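Local coordinates for apical membrane antigen 1 (Babesia divergens, PDB 4APM), which is a parasite surface protein of the moving junction, probably binding a rhoptry neck protein partner as the parasite invades its host cell, at residues H160-R170 with T185-G197. Sequence-based numbering, arbitrary orientation.
Sequences HILFTPMQYNR and TSSLLCMEPMKSG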
loop_
_atom_site.group_PDB
_atom_site.type_symbol
_atom_site.label_atom_id
_atom_site.label_comp_id
_atom_site.label_asym_id
_atom_site.label_seq_id
_atom_site.Cartn_x
_atom_site.Cartn_y
_atom_site.Cartn_z
ATOM N N HIS A 160 17.525 8.843 0.949
ATOM C CA HIS A 160 17.346 10.277 0.777
ATOM C C HIS A 160 16.515 10.889 1.878
ATOM O O HIS A 160 15.416 10.420 2.200
ATOM C CB HIS A 160 16.691 10.578 -0.567
ATOM C CG HIS A 160 17.438 10.026 -1.747
ATOM N ND1 HIS A 160 18.252 10.784 -2.508
ATOM C CD2 HIS A 160 17.498 8.737 -2.265
ATOM C CE1 HIS A 160 18.793 10.019 -3.475
ATOM N NE2 HIS A 160 18.327 8.765 -3.323
ATOM N N ILE A 161 16.999 11.984 2.431
ATOM C CA ILE A 161 16.185 12.750 3.340
ATOM C C ILE A 161 15.603 13.925 2.574
ATOM O O ILE A 161 16.314 14.607 1.825
ATOM C CB ILE A 161 16.998 13.215 4.573
ATOM C CG1 ILE A 161 17.792 12.034 5.158
ATOM C CG2 ILE A 161 16.094 13.860 5.616
ATOM C CD1 ILE A 161 16.959 10.862 5.645
ATOM N N LEU A 162 14.300 14.113 2.717
ATOM C CA LEU A 162 13.608 15.193 2.065
ATOM C C LEU A 162 13.699 16.409 2.954
ATOM O O LEU A 162 13.774 16.274 4.178
ATOM C CB LEU A 162 12.149 14.805 1.781
ATOM C CG LEU A 162 12.049 13.611 0.823
ATOM C CD1 LEU A 162 10.647 13.378 0.286
ATOM C CD2 LEU A 162 13.009 13.802 -0.329
ATOM N N PHE A 163 13.775 17.586 2.337
ATOM C CA PHE A 163 13.881 18.853 3.064
ATOM C C PHE A 163 12.516 19.421 3.436
ATOM O O PHE A 163 12.439 20.414 4.136
ATOM C CB PHE A 163 14.643 19.888 2.224
ATOM C CG PHE A 163 15.218 21.031 3.027
ATOM C CD1 PHE A 163 16.120 20.793 4.071
ATOM C CD2 PHE A 163 14.902 22.353 2.710
ATOM C CE1 PHE A 163 16.656 21.845 4.808
ATOM C CE2 PHE A 163 15.459 23.411 3.427
ATOM C CZ PHE A 163 16.329 23.155 4.479
ATOM N N THR A 164 11.441 18.843 2.897
ATOM C CA THR A 164 10.084 19.335 3.185
ATOM C C THR A 164 9.106 18.177 3.266
ATOM O O THR A 164 9.251 17.207 2.525
ATOM C CB THR A 164 9.577 20.321 2.101
ATOM O OG1 THR A 164 8.184 20.589 2.315
ATOM C CG2 THR A 164 9.744 19.748 0.729
ATOM N N PRO A 165 8.075 18.291 4.137
ATOM C CA PRO A 165 7.050 17.258 4.133
ATOM C C PRO A 165 5.963 17.509 3.076
ATOM O O PRO A 165 5.030 16.704 2.958
ATOM C CB PRO A 165 6.469 17.350 5.533
ATOM C CG PRO A 165 6.586 18.810 5.878
ATOM C CD PRO A 165 7.831 19.306 5.187
ATOM N N MET A 166 6.085 18.594 2.311
ATOM C CA MET A 166 5.106 18.875 1.250
ATOM C C MET A 166 4.958 17.731 0.253
ATOM O O MET A 166 5.939 17.134 -0.189
ATOM C CB MET A 166 5.441 20.177 0.525
ATOM C CG MET A 166 5.083 21.421 1.339
ATOM S SD MET A 166 5.205 22.971 0.405
ATOM C CE MET A 166 3.980 22.686 -0.878
ATOM N N GLN A 167 3.722 17.430 -0.108
ATOM C CA GLN A 167 3.461 16.294 -0.965
ATOM C C GLN A 167 2.424 16.652 -1.995
ATOM O O GLN A 167 2.451 16.161 -3.105
ATOM C CB GLN A 167 2.998 15.096 -0.128
ATOM C CG GLN A 167 4.041 14.664 0.896
ATOM C CD GLN A 167 3.452 13.905 2.054
ATOM O OE1 GLN A 167 2.948 12.785 1.889
ATOM N NE2 GLN A 167 3.555 14.483 3.257
ATOM N N TYR A 168 1.529 17.547 -1.628
ATOM C CA TYR A 168 0.439 17.938 -2.512
ATOM C C TYR A 168 0.178 19.439 -2.443
ATOM O O TYR A 168 -0.031 19.990 -1.364
ATOM C CB TYR A 168 -0.828 17.182 -2.147
ATOM C CG TYR A 168 -1.979 17.475 -3.071
ATOM C CD1 TYR A 168 -2.127 16.792 -4.268
ATOM C CD2 TYR A 168 -2.898 18.477 -2.764
ATOM C CE1 TYR A 168 -3.192 17.043 -5.101
ATOM C CE2 TYR A 168 -3.949 18.760 -3.603
ATOM C CZ TYR A 168 -4.099 18.040 -4.761
ATOM O OH TYR A 168 -5.167 18.316 -5.576
ATOM N N ASN A 169 0.178 20.092 -3.596
ATOM C CA ASN A 169 -0.065 21.529 -3.656
ATOM C C ASN A 169 -0.526 21.924 -5.054
ATOM O O ASN A 169 0.253 21.876 -6.000
ATOM C CB ASN A 169 1.200 22.305 -3.244
ATOM C CG ASN A 169 0.953 23.804 -3.092
ATOM O OD1 ASN A 169 -0.180 24.248 -2.916
ATOM N ND2 ASN A 169 2.013 24.587 -3.189
ATOM N N ARG A 170 -1.810 22.261 -5.170
ATOM C CA ARG A 170 -2.484 22.474 -6.462
ATOM C C ARG A 170 -1.973 21.550 -7.580
ATOM O O ARG A 170 -2.431 20.404 -7.736
ATOM C CB ARG A 170 -2.398 23.949 -6.883
ATOM C CG ARG A 170 -2.945 24.923 -5.846
ATOM C CD ARG A 170 -2.527 26.370 -6.110
ATOM N NE ARG A 170 -3.237 26.988 -7.238
ATOM C CZ ARG A 170 -4.417 27.615 -7.147
ATOM N NH1 ARG A 170 -5.054 27.703 -5.981
ATOM N NH2 ARG A 170 -4.972 28.146 -8.229
ATOM N N THR A 185 6.143 24.598 -17.627
ATOM C CA THR A 185 6.519 24.068 -16.319
ATOM C C THR A 185 6.421 25.151 -15.235
ATOM O O THR A 185 6.933 26.262 -15.406
ATOM C CB THR A 185 7.937 23.430 -16.333
ATOM O OG1 THR A 185 8.931 24.422 -16.043
ATOM C CG2 THR A 185 8.240 22.767 -17.688
ATOM N N SER A 186 5.716 24.841 -14.146
ATOM C CA SER A 186 5.583 25.780 -13.025
ATOM C C SER A 186 6.808 25.696 -12.131
ATOM O O SER A 186 7.878 25.245 -12.554
ATOM C CB SER A 186 4.324 25.494 -12.184
ATOM O OG SER A 186 3.249 25.020 -12.976
ATOM N N SER A 187 6.644 26.130 -10.889
ATOM C CA SER A 187 7.652 25.899 -9.874
ATOM C C SER A 187 7.581 24.471 -9.331
ATOM O O SER A 187 6.555 23.781 -9.449
ATOM C CB SER A 187 7.496 26.902 -8.735
ATOM O OG SER A 187 6.177 26.874 -8.242
ATOM N N LEU A 188 8.691 24.038 -8.750
ATOM C CA LEU A 188 8.729 22.867 -7.889
ATOM C C LEU A 188 7.563 22.812 -6.879
ATOM O O LEU A 188 7.085 21.726 -6.551
ATOM C CB LEU A 188 10.115 22.764 -7.216
ATOM C CG LEU A 188 10.419 22.640 -5.718
ATOM C CD1 LEU A 188 11.877 22.984 -5.476
ATOM C CD2 LEU A 188 9.558 23.531 -4.851
ATOM N N LEU A 189 7.046 23.976 -6.472
ATOM C CA LEU A 189 6.026 24.047 -5.413
ATOM C C LEU A 189 4.651 23.598 -5.879
ATOM O O LEU A 189 3.702 23.529 -5.084
ATOM C CB LEU A 189 5.932 25.456 -4.813
ATOM C CG LEU A 189 7.116 25.942 -3.956
ATOM C CD1 LEU A 189 7.048 27.451 -3.682
ATOM C CD2 LEU A 189 7.228 25.151 -2.659
ATOM N N CYS A 190 4.533 23.335 -7.171
ATOM C CA CYS A 190 3.314 22.763 -7.717
ATOM C C CYS A 190 3.515 21.267 -7.819
ATOM O O CYS A 190 4.372 20.804 -8.563
ATOM C CB CYS A 190 3.039 23.344 -9.098
ATOM S SG CYS A 190 1.635 22.589 -9.936
ATOM N N MET A 191 2.773 20.505 -7.031
ATOM C CA MET A 191 3.127 19.097 -6.847
ATOM C C MET A 191 1.947 18.203 -6.503
ATOM O O MET A 191 0.943 18.651 -5.933
ATOM C CB MET A 191 4.253 18.954 -5.801
ATOM C CG MET A 191 3.838 19.253 -4.375
ATOM S SD MET A 191 5.208 19.178 -3.194
ATOM C CE MET A 191 6.059 20.716 -3.549
ATOM N N GLU A 192 2.074 16.936 -6.868
ATOM C CA GLU A 192 1.199 15.891 -6.352
ATOM C C GLU A 192 1.922 14.562 -6.281
ATOM O O GLU A 192 2.816 14.310 -7.087
ATOM C CB GLU A 192 -0.035 15.745 -7.229
ATOM C CG GLU A 192 0.245 15.561 -8.708
ATOM C CD GLU A 192 -1.043 15.519 -9.493
ATOM O OE1 GLU A 192 -1.967 16.283 -9.157
ATOM O OE2 GLU A 192 -1.163 14.686 -10.401
ATOM N N PRO A 193 1.506 13.684 -5.346
ATOM C CA PRO A 193 2.025 12.306 -5.266
ATOM C C PRO A 193 1.531 11.450 -6.418
ATOM O O PRO A 193 0.408 11.630 -6.879
ATOM C CB PRO A 193 1.417 11.766 -3.961
ATOM C CG PRO A 193 0.820 12.968 -3.262
ATOM C CD PRO A 193 0.473 13.944 -4.335
ATOM N N MET A 194 2.346 10.500 -6.856
ATOM C CA MET A 194 1.817 9.404 -7.628
ATOM C C MET A 194 2.463 8.057 -7.332
ATOM O O MET A 194 3.547 7.992 -6.779
ATOM C CB MET A 194 1.749 9.722 -9.131
ATOM C CG MET A 194 3.047 9.718 -9.905
ATOM S SD MET A 194 2.712 9.443 -11.682
ATOM C CE MET A 194 3.026 7.682 -11.798
ATOM N N LYS A 195 1.692 7.005 -7.561
ATOM C CA LYS A 195 2.128 5.634 -7.426
ATOM C C LYS A 195 2.751 5.200 -8.753
ATOM O O LYS A 195 2.100 5.246 -9.799
ATOM C CB LYS A 195 0.920 4.748 -7.139
ATOM C CG LYS A 195 1.266 3.347 -6.625
ATOM C CD LYS A 195 1.628 3.327 -5.145
ATOM C CE LYS A 195 1.288 1.986 -4.510
ATOM N NZ LYS A 195 1.906 1.779 -3.154
ATOM N N SER A 196 4.031 4.852 -8.729
ATOM C CA SER A 196 4.730 4.677 -9.984
ATOM C C SER A 196 5.265 3.285 -10.093
ATOM O O SER A 196 6.039 2.852 -9.256
ATOM C CB SER A 196 5.870 5.672 -10.117
ATOM O OG SER A 196 6.875 5.088 -10.903
ATOM N N GLY A 197 4.841 2.577 -11.127
ATOM C CA GLY A 197 5.322 1.234 -11.365
ATOM C C GLY A 197 6.829 1.161 -11.530
ATOM O O GLY A 197 7.471 0.309 -10.927
#
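N169 and M191 form a single antiparallel, hydrogen-bonded bridge: N169 N donates to M191 O (2.9 Å) and M191 N returns to N169 O (3.0 Å), both bonds nearly straight. With CG anti to the backbone N (chi1 -172°), the N169 amide also reaches back along the partner chain, where ND2 makes a weak, bent bond to L189 O at 2.8 Å. M191 is the residue most buried by the facing segment. Bent at chi3, its side chain crosses that of M166 at about a right angle, its SD lying 3.9 Å from M166 CB and its CE meeting the M166 methyl. Next to the bridge, P193 CD comes to the edge of the Y168 ring, in its plane, 3.9 Å from Y168 CD1, and sits 3.2 Å from Q167 O. Further back, T164 OG1 accepts from M166 N in an ST turn, while Q167 NE2 bonds P165 O at 2.7 Å and also D32 O; Q167 OE1 takes K56 NZ. M191 packs on I58 and L60 of strand 56-60, and P193 on F257 of helix 249-257. The arrangement is an isolated beta bridge, tying the segment after strand 158-161 to the start of strand 191-195, which pairs antiparallel with 56-60.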